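Local coordinates for protein peptidoglycan D,D-transpeptidase PbpA (Mycobacterium tuberculosis, PDB 3UN7) that is probably a penicillin-binding D,D-transpeptidase that cross-links cell-wall peptidoglycan and takes part in regulating cell length, at residues 195-205 and 268-278; 212-223 and 255-263. All blocks are in the same frame, centred on the assembly; numbering follows the deposited sequence.

Contact 1: 195-205 and 268-278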
loop_
_atom_site.group_PDB
_atom_site.type_symbol
_atom_site.label_atom_id
_atom_site.label_comp_id
_atom_site.label_asym_id
_atom_site.label_seq_id
_atom_site.Cartn_x
_atom_site.Cartn_y
_atom_site.Cartn_z
ATOM N N PHE A 195 10.862 -8.252 1.072
ATOM C CA PHE A 195 10.890 -9.109 -0.116
ATOM C C PHE A 195 11.367 -10.532 0.164
ATOM O O PHE A 195 11.135 -11.432 -0.643
ATOM C CB PHE A 195 11.732 -8.485 -1.235
ATOM C CG PHE A 195 11.322 -8.935 -2.611
ATOM C CD1 PHE A 195 10.060 -8.622 -3.109
ATOM C CD2 PHE A 195 12.172 -9.703 -3.393
ATOM C CE1 PHE A 195 9.673 -9.043 -4.368
ATOM C CE2 PHE A 195 11.777 -10.130 -4.657
ATOM C CZ PHE A 195 10.527 -9.788 -5.141
ATOM N N LYS A 196 11.999 -10.743 1.317
ATOM C CA LYS A 196 12.358 -12.098 1.756
ATOM C C LYS A 196 11.115 -12.987 1.885
ATOM O O LYS A 196 11.215 -14.207 1.913
ATOM C CB LYS A 196 13.144 -12.058 3.067
ATOM C CG LYS A 196 14.424 -11.249 2.992
ATOM C CD LYS A 196 15.037 -11.050 4.377
ATOM C CE LYS A 196 16.345 -10.285 4.299
ATOM N NZ LYS A 196 16.756 -9.786 5.648
ATOM N N VAL A 197 9.939 -12.372 1.953
ATOM C CA VAL A 197 8.693 -13.132 1.889
ATOM C C VAL A 197 8.584 -13.814 0.515
ATOM O O VAL A 197 8.207 -14.980 0.419
ATOM C CB VAL A 197 7.462 -12.229 2.146
ATOM C CG1 VAL A 197 6.170 -12.979 1.851
ATOM C CG2 VAL A 197 7.465 -11.710 3.597
ATOM N N ILE A 198 8.929 -13.088 -0.546
ATOM C CA ILE A 198 8.857 -13.641 -1.897
ATOM C C ILE A 198 9.966 -14.663 -2.124
ATOM O O ILE A 198 9.724 -15.741 -2.682
ATOM C CB ILE A 198 8.886 -12.518 -2.975
ATOM C CG1 ILE A 198 7.715 -11.540 -2.781
ATOM C CG2 ILE A 198 8.886 -13.096 -4.385
ATOM C CD1 ILE A 198 6.336 -12.187 -2.602
ATOM N N THR A 199 11.178 -14.335 -1.676
ATOM C CA THR A 199 12.309 -15.245 -1.804
ATOM C C THR A 199 11.984 -16.566 -1.098
ATOM O O THR A 199 12.233 -17.646 -1.645
ATOM C CB THR A 199 13.608 -14.627 -1.228
ATOM O OG1 THR A 199 13.852 -13.358 -1.847
ATOM C CG2 THR A 199 14.827 -15.566 -1.434
ATOM N N THR A 200 11.423 -16.474 0.105
ATOM C CA THR A 200 11.044 -17.658 0.884
ATOM C C THR A 200 9.952 -18.468 0.183
ATOM O O THR A 200 10.054 -19.696 0.101
ATOM C CB THR A 200 10.585 -17.276 2.311
ATOM O OG1 THR A 200 11.608 -16.488 2.934
ATOM C CG2 THR A 200 10.292 -18.515 3.163
ATOM N N ALA A 201 8.919 -17.775 -0.308
ATOM C CA ALA A 201 7.834 -18.397 -1.063
ATOM C C ALA A 201 8.372 -19.170 -2.275
ATOM O O ALA A 201 7.979 -20.311 -2.517
ATOM C CB ALA A 201 6.822 -17.332 -1.518
ATOM N N ALA A 202 9.278 -18.544 -3.026
ATOM C CA ALA A 202 9.890 -19.202 -4.190
ATOM C C ALA A 202 10.680 -20.447 -3.798
ATOM O O ALA A 202 10.594 -21.486 -4.483
ATOM C CB ALA A 202 10.759 -18.236 -4.966
ATOM N N ALA A 203 11.456 -20.354 -2.716
ATOM C CA ALA A 203 12.210 -21.509 -2.233
ATOM C C ALA A 203 11.291 -22.629 -1.758
ATOM O O ALA A 203 11.506 -23.807 -2.101
ATOM C CB ALA A 203 13.178 -21.110 -1.129
ATOM N N LEU A 204 10.276 -22.273 -0.973
ATOM C CA LEU A 204 9.298 -23.266 -0.478
ATOM C C LEU A 204 8.553 -24.014 -1.595
ATOM O O LEU A 204 8.397 -25.240 -1.530
ATOM C CB LEU A 204 8.300 -22.628 0.502
ATOM C CG LEU A 204 8.787 -22.163 1.878
ATOM C CD1 LEU A 204 7.645 -21.465 2.631
ATOM C CD2 LEU A 204 9.338 -23.334 2.704
ATOM N N ALA A 205 8.116 -23.279 -2.623
ATOM C CA ALA A 205 7.477 -23.877 -3.803
ATOM C C ALA A 205 8.428 -24.775 -4.607
ATOM O O ALA A 205 7.994 -25.737 -5.247
ATOM C CB ALA A 205 6.875 -22.778 -4.704
ATOM N N ALA A 268 12.930 -18.859 -10.979
ATOM C CA ALA A 268 11.982 -19.140 -9.898
ATOM C C ALA A 268 11.560 -17.880 -9.146
ATOM O O ALA A 268 10.399 -17.741 -8.760
ATOM C CB ALA A 268 12.552 -20.187 -8.939
ATOM N N LEU A 269 12.495 -16.950 -8.956
ATOM C CA LEU A 269 12.187 -15.707 -8.238
ATOM C C LEU A 269 11.262 -14.811 -9.073
ATOM O O LEU A 269 10.276 -14.279 -8.559
ATOM C CB LEU A 269 13.476 -14.987 -7.795
ATOM C CG LEU A 269 13.411 -13.914 -6.697
ATOM C CD1 LEU A 269 12.616 -14.340 -5.448
ATOM C CD2 LEU A 269 14.816 -13.515 -6.305
ATOM N N ARG A 270 11.575 -14.683 -10.365
ATOM C CA ARG A 270 10.740 -13.975 -11.349
ATOM C C ARG A 270 9.320 -14.527 -11.404
ATOM O O ARG A 270 8.352 -13.765 -11.499
ATOM C CB ARG A 270 11.339 -14.113 -12.764
ATOM C CG ARG A 270 12.666 -13.398 -12.998
ATOM C CD ARG A 270 13.078 -13.404 -14.497
ATOM N NE ARG A 270 14.439 -12.890 -14.674
ATOM C CZ ARG A 270 15.493 -13.611 -15.063
ATOM N NH1 ARG A 270 16.688 -13.031 -15.167
ATOM N NH2 ARG A 270 15.365 -14.903 -15.360
ATOM N N SER A 271 9.220 -15.855 -11.390
ATOM C CA SER A 271 7.951 -16.560 -11.437
ATOM C C SER A 271 7.123 -16.317 -10.185
ATOM O O SER A 271 5.912 -16.094 -10.273
ATOM C CB SER A 271 8.183 -18.061 -11.622
ATOM O OG SER A 271 6.948 -18.774 -11.542
ATOM N N MET A 272 7.768 -16.355 -9.021
ATOM C CA MET A 272 7.058 -16.099 -7.759
ATOM C C MET A 272 6.649 -14.634 -7.631
ATOM O O MET A 272 5.534 -14.332 -7.201
ATOM C CB MET A 272 7.862 -16.559 -6.538
ATOM C CG MET A 272 7.046 -16.531 -5.237
ATOM S SD MET A 272 5.532 -17.526 -5.326
ATOM C CE MET A 272 6.202 -19.169 -5.523
ATOM N N ALA A 273 7.558 -13.728 -7.995
ATOM C CA ALA A 273 7.252 -12.295 -8.064
ATOM C C ALA A 273 6.001 -12.055 -8.916
ATOM O O ALA A 273 5.106 -11.333 -8.512
ATOM C CB ALA A 273 8.451 -11.522 -8.627
ATOM N N ARG A 274 5.948 -12.686 -10.088
ATOM C CA ARG A 274 4.802 -12.581 -10.990
ATOM C C ARG A 274 3.527 -13.160 -10.365
ATOM O O ARG A 274 2.451 -12.559 -10.459
ATOM C CB ARG A 274 5.099 -13.277 -12.320
ATOM C CG ARG A 274 4.244 -12.792 -13.480
ATOM C CD ARG A 274 4.872 -11.575 -14.176
ATOM N NE ARG A 274 5.969 -11.926 -15.097
ATOM C CZ ARG A 274 7.263 -11.955 -14.772
ATOM N NH1 ARG A 274 7.673 -11.672 -13.533
ATOM N NH2 ARG A 274 8.159 -12.278 -15.689
ATOM N N ALA A 275 3.657 -14.315 -9.717
ATOM C CA ALA A 275 2.526 -14.951 -9.044
ATOM C C ALA A 275 1.915 -14.008 -7.997
ATOM O O ALA A 275 0.717 -14.054 -7.728
ATOM C CB ALA A 275 2.961 -16.255 -8.398
ATOM N N PHE A 276 2.756 -13.152 -7.420
ATOM C CA PHE A 276 2.324 -12.212 -6.400
ATOM C C PHE A 276 2.017 -10.836 -6.957
ATOM O O PHE A 276 1.913 -9.875 -6.195
ATOM C CB PHE A 276 3.369 -12.100 -5.297
ATOM C CG PHE A 276 3.202 -13.105 -4.208
ATOM C CD1 PHE A 276 2.271 -12.894 -3.186
ATOM C CD2 PHE A 276 3.962 -14.263 -4.197
ATOM C CE1 PHE A 276 2.127 -13.829 -2.143
ATOM C CE2 PHE A 276 3.826 -15.213 -3.158
ATOM C CZ PHE A 276 2.904 -14.995 -2.141
ATOM N N GLY A 277 1.890 -10.746 -8.280
ATOM C CA GLY A 277 1.417 -9.540 -8.944
ATOM C C GLY A 277 2.460 -8.570 -9.463
ATOM O O GLY A 277 2.109 -7.526 -10.011
ATOM N N LEU A 278 3.742 -8.876 -9.283
ATOM C CA LEU A 278 4.777 -8.016 -9.845
ATOM C C LEU A 278 4.889 -8.274 -11.344
ATOM O O LEU A 278 4.592 -9.378 -11.807
ATOM C CB LEU A 278 6.123 -8.264 -9.169
ATOM C CG LEU A 278 6.411 -7.535 -7.849
ATOM C CD1 LEU A 278 5.366 -7.854 -6.781
ATOM C CD2 LEU A 278 7.811 -7.918 -7.382
#

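Contact 2: 212-223 and 255-263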
loop_
_atom_site.group_PDB
_atom_site.type_symbol
_atom_site.label_atom_id
_atom_site.label_comp_id
_atom_site.label_asym_id
_atom_site.label_seq_id
_atom_site.Cartn_x
_atom_site.Cartn_y
_atom_site.Cartn_z
ATOM N N GLU A 212 15.921 -26.561 6.805
ATOM C CA GLU A 212 17.193 -26.726 6.125
ATOM C C GLU A 212 18.155 -25.601 6.484
ATOM O O GLU A 212 17.739 -24.486 6.818
ATOM C CB GLU A 212 17.020 -26.835 4.607
ATOM C CG GLU A 212 16.661 -25.527 3.921
ATOM C CD GLU A 212 17.437 -25.327 2.642
ATOM O OE1 GLU A 212 18.584 -25.849 2.535
ATOM O OE2 GLU A 212 16.907 -24.644 1.748
ATOM N N GLN A 213 19.444 -25.904 6.383
ATOM C CA GLN A 213 20.482 -25.074 6.975
ATOM C C GLN A 213 21.098 -24.100 5.978
ATOM O O GLN A 213 21.477 -24.495 4.880
ATOM C CB GLN A 213 21.555 -25.972 7.611
ATOM C CG GLN A 213 21.007 -26.853 8.753
ATOM C CD GLN A 213 20.525 -26.035 9.937
ATOM O OE1 GLN A 213 19.353 -26.096 10.316
ATOM N NE2 GLN A 213 21.424 -25.236 10.508
ATOM N N LEU A 214 21.172 -22.827 6.371
ATOM C CA LEU A 214 21.779 -21.779 5.546
ATOM C C LEU A 214 22.849 -21.031 6.332
ATOM O O LEU A 214 22.838 -21.034 7.571
ATOM C CB LEU A 214 20.718 -20.780 5.069
ATOM C CG LEU A 214 19.497 -21.340 4.348
ATOM C CD1 LEU A 214 18.358 -20.293 4.330
ATOM C CD2 LEU A 214 19.878 -21.768 2.960
ATOM N N THR A 215 23.741 -20.358 5.611
ATOM C CA THR A 215 24.851 -19.640 6.239
ATOM C C THR A 215 24.393 -18.643 7.304
ATOM O O THR A 215 23.379 -17.957 7.146
ATOM C CB THR A 215 25.785 -18.945 5.213
ATOM O OG1 THR A 215 26.841 -18.288 5.919
ATOM C CG2 THR A 215 25.037 -17.920 4.358
ATOM N N ALA A 216 25.144 -18.608 8.400
ATOM C CA ALA A 216 24.929 -17.652 9.469
ATOM C C ALA A 216 25.977 -16.544 9.390
ATOM O O ALA A 216 25.980 -15.640 10.222
ATOM C CB ALA A 216 24.989 -18.353 10.824
ATOM N N ALA A 217 26.844 -16.618 8.375
ATOM C CA ALA A 217 27.976 -15.695 8.185
ATOM C C ALA A 217 27.552 -14.230 8.147
ATOM O O ALA A 217 26.530 -13.912 7.552
ATOM C CB ALA A 217 28.767 -16.055 6.904
ATOM N N PRO A 218 28.344 -13.339 8.784
ATOM C CA PRO A 218 28.061 -11.902 8.828
ATOM C C PRO A 218 28.233 -11.192 7.478
ATOM O O PRO A 218 27.650 -10.132 7.275
ATOM C CB PRO A 218 29.079 -11.378 9.844
ATOM C CG PRO A 218 30.204 -12.343 9.789
ATOM C CD PRO A 218 29.574 -13.675 9.532
ATOM N N THR A 219 29.033 -11.762 6.578
ATOM C CA THR A 219 29.156 -11.250 5.207
ATOM C C THR A 219 29.178 -12.398 4.201
ATOM O O THR A 219 29.539 -13.523 4.545
ATOM C CB THR A 219 30.417 -10.370 4.980
ATOM O OG1 THR A 219 31.602 -11.175 5.071
ATOM C CG2 THR A 219 30.480 -9.204 5.968
ATOM N N ILE A 220 28.796 -12.088 2.965
ATOM C CA ILE A 220 28.747 -13.051 1.872
ATOM C C ILE A 220 29.190 -12.347 0.581
ATOM O O ILE A 220 28.638 -11.292 0.231
ATOM C CB ILE A 220 27.318 -13.678 1.735
ATOM C CG1 ILE A 220 27.314 -14.883 0.788
ATOM C CG2 ILE A 220 26.264 -12.639 1.302
ATOM C CD1 ILE A 220 25.989 -15.660 0.809
ATOM N N PRO A 221 30.204 -12.904 -0.121
ATOM C CA PRO A 221 30.594 -12.293 -1.389
ATOM C C PRO A 221 29.482 -12.467 -2.416
ATOM O O PRO A 221 28.779 -13.480 -2.399
ATOM C CB PRO A 221 31.840 -13.092 -1.806
ATOM C CG PRO A 221 31.727 -14.394 -1.096
ATOM C CD PRO A 221 31.023 -14.090 0.199
ATOM N N LEU A 222 29.295 -11.474 -3.278
ATOM C CA LEU A 222 28.373 -11.626 -4.394
ATOM C C LEU A 222 29.137 -12.210 -5.577
ATOM O O LEU A 222 30.218 -11.717 -5.897
ATOM C CB LEU A 222 27.739 -10.284 -4.766
ATOM C CG LEU A 222 26.695 -9.719 -3.810
ATOM C CD1 LEU A 222 26.281 -8.321 -4.261
ATOM C CD2 LEU A 222 25.483 -10.645 -3.736
ATOM N N PRO A 223 28.577 -13.251 -6.232
ATOM C CA PRO A 223 29.330 -13.959 -7.282
ATOM C C PRO A 223 29.573 -13.070 -8.488
ATOM O O PRO A 223 28.716 -12.272 -8.845
ATOM C CB PRO A 223 28.415 -15.125 -7.682
ATOM C CG PRO A 223 27.237 -15.082 -6.752
ATOM C CD PRO A 223 27.207 -13.770 -6.066
ATOM N N THR A 255 22.460 -12.605 4.700
ATOM C CA THR A 255 23.367 -13.488 3.964
ATOM C C THR A 255 22.728 -14.851 3.654
ATOM O O THR A 255 22.954 -15.428 2.583
ATOM C CB THR A 255 24.724 -13.631 4.683
ATOM O OG1 THR A 255 24.526 -14.192 5.980
ATOM C CG2 THR A 255 25.394 -12.259 4.820
ATOM N N ALA A 256 21.913 -15.332 4.587
ATOM C CA ALA A 256 21.106 -16.529 4.393
ATOM C C ALA A 256 20.133 -16.412 3.219
ATOM O O ALA A 256 19.934 -17.378 2.490
ATOM C CB ALA A 256 20.352 -16.872 5.678
ATOM N N PHE A 257 19.518 -15.242 3.034
ATOM C CA PHE A 257 18.617 -15.051 1.897
ATOM C C PHE A 257 19.333 -14.768 0.571
ATOM O O PHE A 257 18.820 -15.106 -0.500
ATOM C CB PHE A 257 17.527 -14.037 2.233
ATOM C CG PHE A 257 16.501 -14.605 3.156
ATOM C CD1 PHE A 257 15.441 -15.343 2.645
ATOM C CD2 PHE A 257 16.648 -14.497 4.536
ATOM C CE1 PHE A 257 14.503 -15.919 3.492
ATOM C CE2 PHE A 257 15.716 -15.074 5.388
ATOM C CZ PHE A 257 14.637 -15.790 4.858
ATOM N N VAL A 258 20.519 -14.172 0.646
ATOM C CA VAL A 258 21.363 -14.028 -0.542
ATOM C C VAL A 258 21.699 -15.440 -1.034
ATOM O O VAL A 258 21.491 -15.774 -2.208
ATOM C CB VAL A 258 22.649 -13.211 -0.229
ATOM C CG1 VAL A 258 23.655 -13.287 -1.385
ATOM C CG2 VAL A 258 22.283 -11.754 0.063
ATOM N N GLN A 259 22.180 -16.269 -0.118
ATOM C CA GLN A 259 22.520 -17.664 -0.426
ATOM C C GLN A 259 21.288 -18.439 -0.921
ATOM O O GLN A 259 21.345 -19.117 -1.944
ATOM C CB GLN A 259 23.148 -18.337 0.801
ATOM C CG GLN A 259 23.689 -19.741 0.548
ATOM C CD GLN A 259 24.062 -20.440 1.823
ATOM O OE1 GLN A 259 23.306 -20.437 2.792
ATOM N NE2 GLN A 259 25.245 -21.031 1.842
ATOM N N LEU A 260 20.165 -18.285 -0.223
ATOM C CA LEU A 260 18.933 -18.985 -0.586
ATOM C C LEU A 260 18.394 -18.576 -1.963
ATOM O O LEU A 260 17.990 -19.428 -2.743
ATOM C CB LEU A 260 17.856 -18.788 0.493
ATOM C CG LEU A 260 16.497 -19.456 0.211
ATOM C CD1 LEU A 260 16.626 -20.985 0.256
ATOM C CD2 LEU A 260 15.405 -18.972 1.168
ATOM N N GLY A 261 18.378 -17.273 -2.244
ATOM C CA GLY A 261 17.872 -16.772 -3.519
ATOM C C GLY A 261 18.722 -17.213 -4.695
ATOM O O GLY A 261 18.206 -17.641 -5.732
ATOM N N ILE A 262 20.033 -17.093 -4.548
ATOM C CA ILE A 262 20.944 -17.577 -5.588
ATOM C C ILE A 262 20.726 -19.081 -5.822
ATOM O O ILE A 262 20.665 -19.527 -6.961
ATOM C CB ILE A 262 22.421 -17.215 -5.285
ATOM C CG1 ILE A 262 22.619 -15.698 -5.418
ATOM C CG2 ILE A 262 23.389 -17.990 -6.207
ATOM C CD1 ILE A 262 23.870 -15.166 -4.720
ATOM N N ARG A 263 20.550 -19.844 -4.745
ATOM C CA ARG A 263 20.279 -21.283 -4.862
ATOM C C ARG A 263 18.959 -21.536 -5.596
ATOM O O ARG A 263 18.858 -22.434 -6.433
ATOM C CB ARG A 263 20.207 -21.912 -3.475
ATOM C CG ARG A 263 20.308 -23.424 -3.474
ATOM C CD ARG A 263 19.578 -24.043 -2.280
ATOM N NE ARG A 263 20.261 -24.023 -0.975
ATOM C CZ ARG A 263 21.574 -23.922 -0.743
ATOM N NH1 ARG A 263 22.459 -23.812 -1.732
ATOM N NH2 ARG A 263 22.009 -23.937 0.517
HETATM O O HOH W 1 22.778 -15.103 7.846
#

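Contact 1: 195-205 and 268-278
Met272 is the knob of this helix pair: its side chain sits among Ile198, Ala201, Ala202 and Ala205 of helix 196-205. The packing is tight at Ala202, whose CB lies 3.7 Å from Met272 CB. From there CG, anti to the backbone N (chi1 -170°), reaches between Ile198 and Ala201, and bends at the next two torsions carry the methyl CE along the helix to Ala205. Ile198 divides its branches. CG2 runs against Met272 CG and Leu269 CD1, whereas CD1 rests over one face of the Phe276 ring, 3.8 Å from the centroid, a CH-pi contact offset toward the rim.

Helix 196-205 carries the lysine of the SxxK motif of the penicillin-binding transpeptidases; the motif's serine, Ser193, is probably the acyl-ester nucleophile. Phe195, inside that motif, turns the edge of its ring to Ala273 CB, while its CE1 meets Leu278 CD2 at 3.7 Å. The motif lysine, Lys196, points elsewhere, its NZ hydrogen-bonded to Ser252 OG and Asn254 OD1. Leu269 CD1 lies 3.8 Å from Thr199 CA, and Thr199 OG1 hydrogen-bonds Ser307 O.

Packing thins toward Ala205, the exposed end, where a single methyl pair, Ala205 CB and Met272 CE, meets at 3.8 Å. A Schellman motif with Gly277 as its C-prime residue (Leu278 N to Ala273 O, Gly277 N to Arg274 O) ends helix 266-275 and brings Leu278 to Phe195.

Contact 2: 212-223 and 255-263
Two direct hydrogen bonds join Thr215 and Ala217 to the first turns of the helix. Gln259 is stretched out from its backbone, CG trans to N (chi1 -173°) and the chain extended beyond, which brings OE1 to within 2.9 Å of Thr215 N. The bond is nearly straight at hydrogen (173°), although the donor is tilted from the plane of the amide carbonyl. Thr255 OG1 donates to Ala217 O over 2.6 Å and lies in the plane of that carbonyl. The same hydroxyl accepts from a water, 2.7 Å from Thr255 OG1, which also donates to Thr215 O at 3.0 Å, adding a bridge between helix and strand.

The chain that presents Ala217 O is held by an ST turn, in which Thr215 OG1 accepts from Ala217 N at 3.0 Å. Helix 254-264 starts at Asn254, the last residue of the SxN motif of this family (Ser252 to Asn254), and Asn231 OD1 binds Thr255 N. Ala216 pairs through its backbone with Cys237, whose disulfide to Cys253 ties the neighbourhood to the residue before that helix.

Apolar contacts flank the polar centre. On strand 219-221, Ile220 slides past Thr255 and Val258, its CG2 coming 3.6 Å from Thr255 CG2, while its CD1 arm lies against the Thr255 carbonyl and Gln259 CB. Leu222 and Pro223 extend this patch to Val258 and Ile262. On strand 213-215, Leu214 sets CB 4.0 Å from Ala256 CB and leans CD1 on Leu260.

At the Glu212 end of the contact, Glu212 OE1 and Arg263 NE stand 4.3 Å apart, beyond salt-bridge range, though the opposite charges may still attract weakly.

Overall arrangement
Both contacts lie in the transpeptidase domain, on the same side of the chain's centre, with their own centres about 17 Å apart. Contact 2 is nested within the loop that contact 1 closes: helix 196-205 is followed by strands 213-215 and 219-221, then by helices 254-264 and 266-275. The two meet where helix 196-205 packs on helix 254-264, with Ala203 CB 3.7 Å from Leu260 CD1. The helices that begin at or near the last residues of the SxxK and SxN motifs are therefore side by side, the first backed by helix 266-275, the second covered by the two short strands, consistent with both helping to build the active-site region around Ser193.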